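Local coordinates for dephospho-CoA kinase (Mycobacterium paratuberculosis, PDB 6N39), which probably catalyses the ATP-dependent phosphorylation of the 3'-hydroxyl of dephospho-CoA, the final step of coenzyme A biosynthesis, at residues A[176-181]-A[236-241]; A[229-234]-A[335-340]; A[308-313]-A[399-404]. One frame throughout, in Å; residues are numbered along the deposited sequence.

In the fold
The three contacts show how one chain ties a P-loop kinase fold to a UPF0157 region. Interaction 1 joins the residue just before kinase edge strand 179-182 to helix 228-243, consistent with the involvement of the UPF0157 domain in proper folding of the full-length enzyme. Interaction 2 links an earlier part of that helix to the lead-in to strand 339-345. Their centres lie about 8 Å apart, and they touch through Arg-234, which packs on Val-176 and Ala-177. Interaction 3 joins helix 386-411 to loop 308-313 within the same region, its centre about 33 Å from interaction 1 and about 28 Å from interaction 2. Along the chain, 1 and 2 cross, as do 2 and 3; 1 and 3 follow in series.

Interaction 1: A[176-181]-A[236-241]; sequences VADIWL and VNRLKT
Arg-238 brings one edge of its guanidinium up to the carboxylate of Asp-178, and the two side chains arrive from opposite directions. The salt bridge crosses between two folds: Asp-178 immediately precedes the edge strand 179-182 of the parallel sheet in the P-loop kinase, while Arg-238 stands on helix 228-243 of the UPF0157 region. Arg-238 NH2 stands about midway between Asp-178 OD1 and OD2, 3.2 Å from each, but the hydrogen bond goes to OD1, with 153° at the hydrogen. NH2 meets OD1 on the syn side but clearly out of the carboxylate plane, whereas OD1 lies almost in the guanidinium plane; the two planes are 44° apart. Arg-238 sends CG anti to its backbone N (chi1 175°) and bends at chi3, which carries the guanidinium across from the helix.

Both charged groups have further partners. Asp-178 OD2 accepts from the backbone N of Val-135 on the adjoining kinase strand, and Arg-238 NE donates to the carbonyl O of Phe-132, a second tie to the kinase. NH1 donates to Tyr-294 OH as well as to water, and this spread of acceptors would fix the rotation of the buried arginine head. The water accepts a hydrogen bond from Arg-238 NH1 (2.8 Å) and donates a weak one to Asp-178 OD1 (3.4 Å).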
ATOM      1  N   VAL A 176       3.135  -5.713  -6.834  1.00 40.72           N
ATOM      2  CA  VAL A 176       2.332  -4.607  -6.327  1.00 34.49           C
ATOM      3  C   VAL A 176       0.956  -5.057  -5.820  1.00 38.19           C
ATOM      4  O   VAL A 176       0.109  -4.220  -5.524  1.00 37.54           O
ATOM      5  CB  VAL A 176       2.197  -3.487  -7.380  1.00 41.26           C
ATOM      6  CG1 VAL A 176       3.577  -2.841  -7.684  1.00 37.02           C
ATOM      7  CG2 VAL A 176       1.594  -4.024  -8.679  1.00 40.37           C
ATOM      8  N   ALA A 177       0.718  -6.355  -5.687  1.00 33.97           N
ATOM      9  CA  ALA A 177      -0.568  -6.846  -5.198  1.00 38.85           C
ATOM     10  C   ALA A 177      -0.537  -7.031  -3.680  1.00 40.94           C
ATOM     11  O   ALA A 177       0.263  -7.819  -3.160  1.00 39.67           O
ATOM     12  CB  ALA A 177      -0.935  -8.172  -5.861  1.00 31.73           C
ATOM     13  N   ASP A 178      -1.432  -6.338  -2.972  1.00 32.74           N
ATOM     14  CA  ASP A 178      -1.642  -6.682  -1.566  1.00 34.42           C
ATOM     15  C   ASP A 178      -2.387  -7.993  -1.443  1.00 41.16           C
ATOM     16  O   ASP A 178      -2.128  -8.782  -0.524  1.00 36.15           O
ATOM     17  CB  ASP A 178      -2.413  -5.580  -0.854  1.00 27.98           C
ATOM     18  CG  ASP A 178      -1.663  -4.273  -0.865  1.00 35.02           C
ATOM     19  OD1 ASP A 178      -0.685  -4.154  -0.103  1.00 37.72           O
ATOM     20  OD2 ASP A 178      -2.004  -3.396  -1.686  1.00 36.88           O
ATOM     21  N   ILE A 179      -3.323  -8.237  -2.358  1.00 37.70           N
ATOM     22  CA  ILE A 179      -4.085  -9.480  -2.387  1.00 34.49           C
ATOM     23  C   ILE A 179      -3.949 -10.069  -3.785  1.00 38.03           C
ATOM     24  O   ILE A 179      -4.262  -9.404  -4.780  1.00 38.00           O
ATOM     25  CB  ILE A 179      -5.558  -9.261  -2.014  1.00 38.01           C
ATOM     26  CG1 ILE A 179      -5.660  -8.731  -0.568  1.00 38.97           C
ATOM     27  CG2 ILE A 179      -6.330 -10.550  -2.168  1.00 35.33           C
ATOM     28  CD1 ILE A 179      -7.011  -8.156  -0.211  1.00 41.78           C
ATOM     29  N   TRP A 180      -3.450 -11.292  -3.850  1.00 35.67           N
ATOM     30  CA  TRP A 180      -3.063 -11.988  -5.074  1.00 37.46           C
ATOM     31  C   TRP A 180      -4.037 -13.151  -5.199  1.00 45.51           C
ATOM     32  O   TRP A 180      -3.919 -14.140  -4.474  1.00 43.22           O
ATOM     33  CB  TRP A 180      -1.615 -12.450  -4.945  1.00 41.50           C
ATOM     34  CG  TRP A 180      -0.994 -13.125  -6.115  1.00 46.26           C
ATOM     35  CD1 TRP A 180      -0.411 -14.358  -6.129  1.00 51.52           C
ATOM     36  CD2 TRP A 180      -0.839 -12.593  -7.434  1.00 49.11           C
ATOM     37  NE1 TRP A 180       0.081 -14.636  -7.382  1.00 57.47           N
ATOM     38  CE2 TRP A 180      -0.169 -13.567  -8.202  1.00 49.55           C
ATOM     39  CE3 TRP A 180      -1.211 -11.392  -8.044  1.00 47.18           C
ATOM     40  CZ2 TRP A 180       0.128 -13.379  -9.544  1.00 52.20           C
ATOM     41  CZ3 TRP A 180      -0.910 -11.207  -9.372  1.00 45.56           C
ATOM     42  CH2 TRP A 180      -0.246 -12.195 -10.109  1.00 49.43           C
ATOM     43  N   LEU A 181      -4.997 -13.042  -6.115  1.00 43.54           N
ATOM     44  CA  LEU A 181      -6.200 -13.862  -6.070  1.00 39.22           C
ATOM     45  C   LEU A 181      -6.277 -14.753  -7.308  1.00 43.84           C
ATOM     46  O   LEU A 181      -6.362 -14.256  -8.436  1.00 44.78           O
ATOM     47  CB  LEU A 181      -7.413 -12.942  -5.936  1.00 41.97           C
ATOM     48  CG  LEU A 181      -8.666 -13.465  -5.280  1.00 45.31           C
ATOM     49  CD1 LEU A 181      -9.541 -12.307  -4.850  1.00 46.44           C
ATOM     50  CD2 LEU A 181      -9.372 -14.338  -6.293  1.00 46.62           C
ATOM     51  N   VAL A 236       6.222   1.535   1.725  1.00 30.40           N
ATOM     52  CA  VAL A 236       7.077   2.708   1.551  1.00 31.04           C
ATOM     53  C   VAL A 236       6.559   3.576   0.412  1.00 34.32           C
ATOM     54  O   VAL A 236       6.441   4.798   0.555  1.00 32.19           O
ATOM     55  CB  VAL A 236       8.538   2.281   1.301  1.00 31.02           C
ATOM     56  CG1 VAL A 236       9.361   3.469   0.745  1.00 30.17           C
ATOM     57  CG2 VAL A 236       9.180   1.726   2.588  1.00 30.89           C
ATOM     58  N   ASN A 237       6.242   2.958  -0.736  1.00 31.58           N
ATOM     59  CA  ASN A 237       5.738   3.733  -1.868  1.00 33.67           C
ATOM     60  C   ASN A 237       4.423   4.415  -1.519  1.00 35.24           C
ATOM     61  O   ASN A 237       4.218   5.600  -1.828  1.00 32.34           O
ATOM     62  CB  ASN A 237       5.555   2.831  -3.095  1.00 27.77           C
ATOM     63  CG  ASN A 237       6.874   2.380  -3.696  1.00 33.92           C
ATOM     64  OD1 ASN A 237       7.935   2.920  -3.377  1.00 31.21           O
ATOM     65  ND2 ASN A 237       6.815   1.384  -4.584  1.00 29.23           N
ATOM     66  N   ARG A 238       3.506   3.661  -0.890  1.00 27.68           N
ATOM     67  CA  ARG A 238       2.201   4.202  -0.514  1.00 29.92           C
ATOM     68  C   ARG A 238       2.344   5.404   0.418  1.00 30.79           C
ATOM     69  O   ARG A 238       1.633   6.412   0.276  1.00 30.24           O
ATOM     70  CB  ARG A 238       1.369   3.096   0.152  1.00 27.37           C
ATOM     71  CG  ARG A 238       0.024   3.546   0.712  1.00 29.55           C
ATOM     72  CD  ARG A 238      -0.730   2.371   1.425  1.00 28.44           C
ATOM     73  NE  ARG A 238      -0.879   1.215   0.533  1.00 29.49           N
ATOM     74  CZ  ARG A 238      -0.580  -0.044   0.855  1.00 33.68           C
ATOM     75  NH1 ARG A 238      -0.172  -0.358   2.094  1.00 28.29           N
ATOM     76  NH2 ARG A 238      -0.719  -0.999  -0.063  1.00 32.07           N
ATOM     77  N   LEU A 239       3.274   5.325   1.360  1.00 26.37           N
ATOM     78  CA  LEU A 239       3.446   6.404   2.322  1.00 27.11           C
ATOM     79  C   LEU A 239       4.158   7.604   1.693  1.00 34.94           C
ATOM     80  O   LEU A 239       3.836   8.751   2.019  1.00 29.81           O
ATOM     81  CB  LEU A 239       4.211   5.902   3.552  1.00 27.69           C
ATOM     82  CG  LEU A 239       3.542   4.833   4.440  1.00 32.36           C
ATOM     83  CD1 LEU A 239       4.529   4.276   5.510  1.00 26.62           C
ATOM     84  CD2 LEU A 239       2.317   5.393   5.121  1.00 29.65           C
ATOM     85  N   LYS A 240       5.107   7.373   0.778  1.00 30.04           N
ATOM     86  CA  LYS A 240       5.705   8.495   0.046  1.00 35.14           C
ATOM     87  C   LYS A 240       4.634   9.275  -0.709  1.00 37.14           C
ATOM     88  O   LYS A 240       4.555  10.516  -0.624  1.00 33.06           O
ATOM     89  CB  LYS A 240       6.784   7.979  -0.919  1.00 32.40           C
ATOM     90  CG  LYS A 240       8.097   7.582  -0.215  1.00 33.42           C
ATOM     91  CD  LYS A 240       9.106   6.969  -1.193  1.00 36.29           C
ATOM     92  CE  LYS A 240       9.618   7.964  -2.254  1.00 40.75           C
ATOM     93  NZ  LYS A 240      10.511   9.013  -1.718  1.00 42.96           N
ATOM     94  N   THR A 241       3.774   8.548  -1.430  1.00 30.52           N
ATOM     95  CA  THR A 241       2.709   9.199  -2.179  1.00 29.82           C
ATOM     96  C   THR A 241       1.762   9.943  -1.251  1.00 37.54           C
ATOM     97  O   THR A 241       1.373  11.081  -1.540  1.00 30.06           O
ATOM     98  CB  THR A 241       1.944   8.167  -3.015  1.00 32.01           C
ATOM     99  OG1 THR A 241       2.829   7.653  -4.018  1.00 36.86           O
ATOM    100  CG2 THR A 241       0.734   8.814  -3.705  1.00 32.08           C
TER
HETATM  101  O   HOH W   1       0.312  -2.994   2.938  0.69 25.70           O

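Interaction 2: A[229-234]-A[335-340]; sequences PAQAQR and PGRPTN
Gln-231 and Arg-337 cross at about a right angle, the glutamine reaching out from helix 228-243 and the arginine from the loop that leads into strand 339-345. Both belong to the UPF0157 (GrpB) region, so the contact joins its helix to its mixed sheet. The amide and guanidinium planes are 43° apart. Arg-337 NH1 donates to Gln-231 OE1 over 2.8 Å, but the N-H...O angle is only 131°; the donor is tilted from the carbonyl plane, and OE1 is tilted 30° from the guanidinium plane. Arg-337 CD also sits 3.4 Å from the same OE1, so the oxygen rests against the bend of the arginine chain.

That bend, at chi2 and chi3, turns the edge of the guanidinium back to the main chain. There NE and NH2 grip a single acceptor side-on, the carbonyl O of Pro-338, at 3.0 Å from NE and 2.9 Å from NH2. Thr-339 OG1 secures the same turn of chain by donating to Arg-337 O. NH1 is directed to Gln-231, though this is not its sole bond. The contact is therefore a charge-to-amide link from an arginine probably held in place by Pro-338 O and Asp-268, its positive charge probably strengthening a bond of indifferent geometry.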
ATOM      1  N   PRO A 229      10.315  -7.999   2.404  1.00 40.67           N
ATOM      2  CA  PRO A 229      10.844  -6.883   1.599  1.00 41.78           C
ATOM      3  C   PRO A 229       9.843  -6.350   0.578  1.00 38.33           C
ATOM      4  O   PRO A 229       9.705  -5.126   0.448  1.00 34.89           O
ATOM      5  CB  PRO A 229      12.094  -7.487   0.935  1.00 45.31           C
ATOM      6  CG  PRO A 229      12.507  -8.619   1.862  1.00 47.67           C
ATOM      7  CD  PRO A 229      11.199  -9.186   2.354  1.00 43.39           C
ATOM      8  N   ALA A 230       9.122  -7.228  -0.132  1.00 37.78           N
ATOM      9  CA  ALA A 230       8.131  -6.767  -1.111  1.00 35.72           C
ATOM     10  C   ALA A 230       6.969  -6.046  -0.436  1.00 36.06           C
ATOM     11  O   ALA A 230       6.509  -4.990  -0.918  1.00 37.61           O
ATOM     12  CB  ALA A 230       7.624  -7.955  -1.944  1.00 38.41           C
ATOM     13  N   GLN A 231       6.479  -6.591   0.689  1.00 32.83           N
ATOM     14  CA  GLN A 231       5.417  -5.902   1.423  1.00 36.11           C
ATOM     15  C   GLN A 231       5.878  -4.521   1.868  1.00 30.75           C
ATOM     16  O   GLN A 231       5.131  -3.530   1.768  1.00 29.93           O
ATOM     17  CB  GLN A 231       4.962  -6.739   2.632  1.00 31.47           C
ATOM     18  CG  GLN A 231       4.366  -8.120   2.246  1.00 33.91           C
ATOM     19  CD  GLN A 231       4.123  -9.039   3.455  1.00 41.63           C
ATOM     20  OE1 GLN A 231       4.377  -8.669   4.603  1.00 36.80           O
ATOM     21  NE2 GLN A 231       3.637 -10.239   3.188  1.00 43.08           N
ATOM     22  N   ALA A 232       7.122  -4.433   2.353  1.00 33.38           N
ATOM     23  CA  ALA A 232       7.610  -3.150   2.842  1.00 35.42           C
ATOM     24  C   ALA A 232       7.758  -2.150   1.700  1.00 34.57           C
ATOM     25  O   ALA A 232       7.516  -0.956   1.887  1.00 31.34           O
ATOM     26  CB  ALA A 232       8.938  -3.325   3.583  1.00 32.00           C
ATOM     27  N   GLN A 233       8.172  -2.609   0.520  1.00 31.55           N
ATOM     28  CA  GLN A 233       8.295  -1.671  -0.598  1.00 33.29           C
ATOM     29  C   GLN A 233       6.928  -1.119  -0.982  1.00 33.51           C
ATOM     30  O   GLN A 233       6.789   0.083  -1.259  1.00 32.64           O
ATOM     31  CB  GLN A 233       8.959  -2.339  -1.806  1.00 41.11           C
ATOM     32  CG  GLN A 233       9.377  -1.347  -2.909  1.00 42.96           C
ATOM     33  CD  GLN A 233      10.368  -0.293  -2.395  1.00 52.45           C
ATOM     34  OE1 GLN A 233      11.489  -0.622  -2.004  1.00 61.15           O
ATOM     35  NE2 GLN A 233       9.951   0.975  -2.392  1.00 44.79           N
ATOM     36  N   ARG A 234       5.896  -1.974  -0.977  1.00 31.12           N
ATOM     37  CA  ARG A 234       4.556  -1.455  -1.258  1.00 34.58           C
ATOM     38  C   ARG A 234       4.177  -0.387  -0.246  1.00 37.28           C
ATOM     39  O   ARG A 234       3.642   0.672  -0.616  1.00 31.34           O
ATOM     40  CB  ARG A 234       3.515  -2.577  -1.261  1.00 30.67           C
ATOM     41  CG  ARG A 234       3.712  -3.529  -2.404  1.00 42.18           C
ATOM     42  CD  ARG A 234       2.530  -4.455  -2.558  1.00 44.47           C
ATOM     43  NE  ARG A 234       2.493  -5.494  -1.550  1.00 38.46           N
ATOM     44  CZ  ARG A 234       3.045  -6.696  -1.690  1.00 45.77           C
ATOM     45  NH1 ARG A 234       3.689  -7.020  -2.803  1.00 40.12           N
ATOM     46  NH2 ARG A 234       2.940  -7.589  -0.717  1.00 46.65           N
ATOM     47  N   PRO A 335      -6.026  -5.793   8.983  1.00 32.34           N
ATOM     48  CA  PRO A 335      -5.548  -6.956   9.752  1.00 36.44           C
ATOM     49  C   PRO A 335      -4.706  -7.922   8.936  1.00 39.26           C
ATOM     50  O   PRO A 335      -4.016  -8.756   9.527  1.00 40.50           O
ATOM     51  CB  PRO A 335      -6.842  -7.625  10.243  1.00 35.96           C
ATOM     52  CG  PRO A 335      -7.889  -7.201   9.246  1.00 35.79           C
ATOM     53  CD  PRO A 335      -7.498  -5.799   8.821  1.00 29.40           C
ATOM     54  N   GLY A 336      -4.723  -7.834   7.607  1.00 36.86           N
ATOM     55  CA  GLY A 336      -3.836  -8.656   6.808  1.00 33.94           C
ATOM     56  C   GLY A 336      -2.389  -8.194   6.749  1.00 39.98           C
ATOM     57  O   GLY A 336      -1.551  -8.927   6.229  1.00 39.97           O
ATOM     58  N   ARG A 337      -2.058  -7.003   7.250  1.00 32.21           N
ATOM     59  CA  ARG A 337      -0.680  -6.504   7.193  1.00 29.40           C
ATOM     60  C   ARG A 337      -0.437  -5.500   8.316  1.00 31.97           C
ATOM     61  O   ARG A 337      -0.294  -4.287   8.082  1.00 34.92           O
ATOM     62  CB  ARG A 337      -0.398  -5.876   5.824  1.00 31.21           C
ATOM     63  CG  ARG A 337       1.056  -5.367   5.610  1.00 35.97           C
ATOM     64  CD  ARG A 337       2.120  -6.435   5.904  1.00 37.40           C
ATOM     65  NE  ARG A 337       2.400  -6.548   7.343  1.00 34.31           N
ATOM     66  CZ  ARG A 337       2.932  -7.626   7.907  1.00 37.82           C
ATOM     67  NH1 ARG A 337       3.247  -8.688   7.155  1.00 35.09           N
ATOM     68  NH2 ARG A 337       3.126  -7.662   9.217  1.00 33.44           N
ATOM     69  N   PRO A 338      -0.365  -5.970   9.561  1.00 35.94           N
ATOM     70  CA  PRO A 338       0.010  -5.071  10.657  1.00 30.49           C
ATOM     71  C   PRO A 338       1.305  -4.333  10.348  1.00 33.27           C
ATOM     72  O   PRO A 338       2.289  -4.922   9.883  1.00 33.15           O
ATOM     73  CB  PRO A 338       0.156  -6.014  11.856  1.00 35.35           C
ATOM     74  CG  PRO A 338      -0.768  -7.176  11.530  1.00 39.48           C
ATOM     75  CD  PRO A 338      -0.623  -7.345  10.030  1.00 36.73           C
ATOM     76  N   THR A 339       1.290  -3.026  10.618  1.00 28.85           N
ATOM     77  CA  THR A 339       2.337  -2.087  10.236  1.00 27.48           C
ATOM     78  C   THR A 339       2.364  -0.954  11.256  1.00 32.14           C
ATOM     79  O   THR A 339       1.314  -0.379  11.551  1.00 34.35           O
ATOM     80  CB  THR A 339       2.061  -1.475   8.845  1.00 27.15           C
ATOM     81  OG1 THR A 339       1.734  -2.489   7.892  1.00 31.17           O
ATOM     82  CG2 THR A 339       3.243  -0.659   8.347  1.00 26.20           C
ATOM     83  N   ASN A 340       3.543  -0.614  11.761  1.00 30.01           N
ATOM     84  CA  ASN A 340       3.742   0.598  12.548  1.00 33.67           C
ATOM     85  C   ASN A 340       4.411   1.659  11.688  1.00 30.68           C
ATOM     86  O   ASN A 340       5.371   1.368  10.977  1.00 32.62           O
ATOM     87  CB  ASN A 340       4.627   0.333  13.776  1.00 28.10           C
ATOM     88  CG  ASN A 340       3.998  -0.595  14.753  1.00 34.98           C
ATOM     89  OD1 ASN A 340       2.785  -0.572  14.955  1.00 33.38           O
ATOM     90  ND2 ASN A 340       4.820  -1.423  15.393  1.00 33.69           N
TER

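Interaction 3: A[308-313]-A[399-404]; sequences DARSTV and DAYRRA
A tyrosine hydroxyl and one water together bracket the main chain of a single residue, Arg-310, in a loop without regular structure. Tyr-401 OH accepts from Arg-310 N at 2.9 Å, nearly straight at 164°, and donates to the water at 2.6 Å from Tyr-401 OH. The water in turn donates to Arg-310 O at 2.7 Å, so both backbone polar groups of the residue are satisfied by this small closed circuit. The direction of each bond leaves the hydroxyl acting as acceptor and donor at once.

With chi1 of Tyr-401 at -171° the ring swings clear of the backbone of helix 386-411 and meets the loop with its rim. Arg-310 N, Ala-309 CA and Asp-308 O all lie at the ring edge, close to its plane. Ala-309 CA is 3.5 Å from Tyr-401 OH, and Arg-310 CB is 3.9 Å from the same oxygen. Trp-405 and Phe-353 pack edge-to-face with the ring, which would limit its swing. The end of Arg-310 leads off past the tyrosine to Asp-317 (NE) and to Asp-409 (NH1), further along the same helix, a second tie between loop and helix.

Further along the loop, Ser-311 OG accepts from Val-313 N at 3.0 Å. The arrangement is thus a helix-borne tyrosine docked on a loop of the UPF0157 (GrpB) domain, next to an ST turn.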
ATOM      1  N   ASP A 308      22.424  10.923  27.378  1.00 39.62           N
ATOM      2  CA  ASP A 308      23.472  11.248  26.407  1.00 44.32           C
ATOM      3  C   ASP A 308      23.027  10.860  25.002  1.00 42.50           C
ATOM      4  O   ASP A 308      23.630  10.016  24.335  1.00 40.63           O
ATOM      5  CB  ASP A 308      24.796  10.579  26.768  1.00 53.07           C
ATOM      6  CG  ASP A 308      25.960  11.088  25.921  1.00 64.55           C
ATOM      7  OD1 ASP A 308      25.842  12.183  25.324  1.00 66.27           O
ATOM      8  OD2 ASP A 308      26.991  10.386  25.834  1.00 64.69           O
ATOM      9  N   ALA A 309      21.921  11.483  24.582  1.00 41.30           N
ATOM     10  CA  ALA A 309      21.321  11.222  23.280  1.00 41.58           C
ATOM     11  C   ALA A 309      22.288  11.569  22.154  1.00 44.01           C
ATOM     12  O   ALA A 309      23.012  12.568  22.220  1.00 44.23           O
ATOM     13  CB  ALA A 309      20.027  12.034  23.129  1.00 36.56           C
ATOM     14  N   ARG A 310      22.279  10.757  21.102  1.00 39.60           N
ATOM     15  CA  ARG A 310      23.267  10.876  20.040  1.00 40.91           C
ATOM     16  C   ARG A 310      22.609  11.173  18.699  1.00 37.38           C
ATOM     17  O   ARG A 310      21.486  10.743  18.427  1.00 36.79           O
ATOM     18  CB  ARG A 310      24.105   9.601  19.918  1.00 39.72           C
ATOM     19  CG  ARG A 310      24.810   9.188  21.193  1.00 35.90           C
ATOM     20  CD  ARG A 310      25.921  10.159  21.546  1.00 41.53           C
ATOM     21  NE  ARG A 310      26.717  10.518  20.377  1.00 46.80           N
ATOM     22  CZ  ARG A 310      27.744   9.807  19.917  1.00 50.74           C
ATOM     23  NH1 ARG A 310      28.113   8.683  20.521  1.00 50.05           N
ATOM     24  NH2 ARG A 310      28.403  10.223  18.847  1.00 48.16           N
ATOM     25  N   SER A 311      23.334  11.902  17.852  1.00 41.13           N
ATOM     26  CA  SER A 311      22.916  12.160  16.479  1.00 37.25           C
ATOM     27  C   SER A 311      24.154  12.396  15.632  1.00 39.43           C
ATOM     28  O   SER A 311      25.181  12.858  16.145  1.00 40.40           O
ATOM     29  CB  SER A 311      22.008  13.386  16.378  1.00 37.08           C
ATOM     30  OG  SER A 311      21.577  13.586  15.040  1.00 35.35           O
ATOM     31  N   THR A 312      24.053  12.092  14.327  1.00 40.63           N
ATOM     32  CA  THR A 312      25.101  12.548  13.413  1.00 48.13           C
ATOM     33  C   THR A 312      24.892  13.990  12.973  1.00 48.10           C
ATOM     34  O   THR A 312      25.728  14.525  12.238  1.00 50.26           O
ATOM     35  CB  THR A 312      25.215  11.642  12.166  1.00 43.80           C
ATOM     36  OG1 THR A 312      24.015  11.694  11.378  1.00 41.03           O
ATOM     37  CG2 THR A 312      25.502  10.189  12.562  1.00 41.64           C
ATOM     38  N   VAL A 313      23.795  14.618  13.385  1.00 43.90           N
ATOM     39  CA  VAL A 313      23.570  16.038  13.145  1.00 44.92           C
ATOM     40  C   VAL A 313      24.013  16.786  14.396  1.00 48.42           C
ATOM     41  O   VAL A 313      23.498  16.540  15.491  1.00 44.62           O
ATOM     42  CB  VAL A 313      22.097  16.315  12.804  1.00 42.84           C
ATOM     43  CG1 VAL A 313      21.862  17.825  12.665  1.00 45.46           C
ATOM     44  CG2 VAL A 313      21.729  15.606  11.512  1.00 37.22           C
ATOM     45  N   ASP A 399      21.595  -0.569  26.721  1.00 44.41           N
ATOM     46  CA  ASP A 399      22.936  -1.018  26.360  1.00 44.08           C
ATOM     47  C   ASP A 399      23.071  -1.164  24.853  1.00 39.93           C
ATOM     48  O   ASP A 399      24.132  -0.866  24.289  1.00 46.29           O
ATOM     49  CB  ASP A 399      23.246  -2.335  27.076  1.00 54.67           C
ATOM     50  CG  ASP A 399      24.614  -2.887  26.739  1.00 58.10           C
ATOM     51  OD1 ASP A 399      25.638  -2.227  27.038  1.00 57.71           O
ATOM     52  OD2 ASP A 399      24.652  -4.014  26.206  1.00 70.07           O
ATOM     53  N   ALA A 400      21.994  -1.583  24.173  1.00 35.59           N
ATOM     54  CA  ALA A 400      22.044  -1.643  22.719  1.00 41.98           C
ATOM     55  C   ALA A 400      22.251  -0.255  22.123  1.00 48.55           C
ATOM     56  O   ALA A 400      22.984  -0.100  21.144  1.00 40.21           O
ATOM     57  CB  ALA A 400      20.772  -2.278  22.167  1.00 40.72           C
ATOM     58  N   TYR A 401      21.605   0.767  22.699  1.00 42.23           N
ATOM     59  CA  TYR A 401      21.796   2.144  22.251  1.00 39.40           C
ATOM     60  C   TYR A 401      23.262   2.535  22.367  1.00 39.61           C
ATOM     61  O   TYR A 401      23.866   3.051  21.410  1.00 37.03           O
ATOM     62  CB  TYR A 401      20.911   3.081  23.090  1.00 37.44           C
ATOM     63  CG  TYR A 401      20.833   4.520  22.608  1.00 39.63           C
ATOM     64  CD1 TYR A 401      19.994   4.873  21.551  1.00 35.40           C
ATOM     65  CD2 TYR A 401      21.572   5.525  23.224  1.00 35.64           C
ATOM     66  CE1 TYR A 401      19.899   6.185  21.108  1.00 33.92           C
ATOM     67  CE2 TYR A 401      21.496   6.844  22.776  1.00 35.95           C
ATOM     68  CZ  TYR A 401      20.655   7.169  21.723  1.00 35.75           C
ATOM     69  OH  TYR A 401      20.573   8.473  21.271  1.00 33.79           O
ATOM     70  N   ARG A 402      23.861   2.262  23.533  1.00 34.28           N
ATOM     71  CA  ARG A 402      25.259   2.642  23.719  1.00 36.45           C
ATOM     72  C   ARG A 402      26.170   1.905  22.737  1.00 43.52           C
ATOM     73  O   ARG A 402      27.107   2.497  22.175  1.00 39.83           O
ATOM     74  CB  ARG A 402      25.687   2.388  25.170  1.00 43.46           C
ATOM     75  CG  ARG A 402      25.017   3.344  26.175  1.00 51.46           C
ATOM     76  CD  ARG A 402      25.540   3.151  27.597  1.00 61.09           C
ATOM     77  NE  ARG A 402      25.188   1.830  28.118  1.00 72.26           N
ATOM     78  CZ  ARG A 402      24.214   1.591  28.995  1.00 66.12           C
ATOM     79  NH1 ARG A 402      23.481   2.590  29.490  1.00 59.51           N
ATOM     80  NH2 ARG A 402      23.976   0.344  29.376  1.00 60.94           N
ATOM     81  N   ARG A 403      25.891   0.624  22.491  1.00 40.73           N
ATOM     82  CA  ARG A 403      26.779  -0.169  21.647  1.00 45.55           C
ATOM     83  C   ARG A 403      26.631   0.223  20.186  1.00 40.12           C
ATOM     84  O   ARG A 403      27.626   0.332  19.464  1.00 40.92           O
ATOM     85  CB  ARG A 403      26.497  -1.657  21.831  1.00 45.45           C
ATOM     86  CG  ARG A 403      26.964  -2.234  23.171  1.00 53.71           C
ATOM     87  CD  ARG A 403      26.053  -3.377  23.591  1.00 53.33           C
ATOM     88  NE  ARG A 403      26.182  -4.540  22.722  1.00 61.58           N
ATOM     89  CZ  ARG A 403      25.326  -5.558  22.703  1.00 72.98           C
ATOM     90  NH1 ARG A 403      24.260  -5.545  23.494  1.00 77.61           N
ATOM     91  NH2 ARG A 403      25.536  -6.586  21.888  1.00 74.72           N
ATOM     92  N   ALA A 404      25.391   0.396  19.726  1.00 38.88           N
ATOM     93  CA  ALA A 404      25.159   0.849  18.364  1.00 41.06           C
ATOM     94  C   ALA A 404      25.879   2.160  18.101  1.00 43.40           C
ATOM     95  O   ALA A 404      26.518   2.326  17.056  1.00 47.10           O
ATOM     96  CB  ALA A 404      23.657   1.003  18.107  1.00 34.83           C
TER
HETATM   97  O   HOH W   2      20.155   8.415  18.712  1.00 30.23           O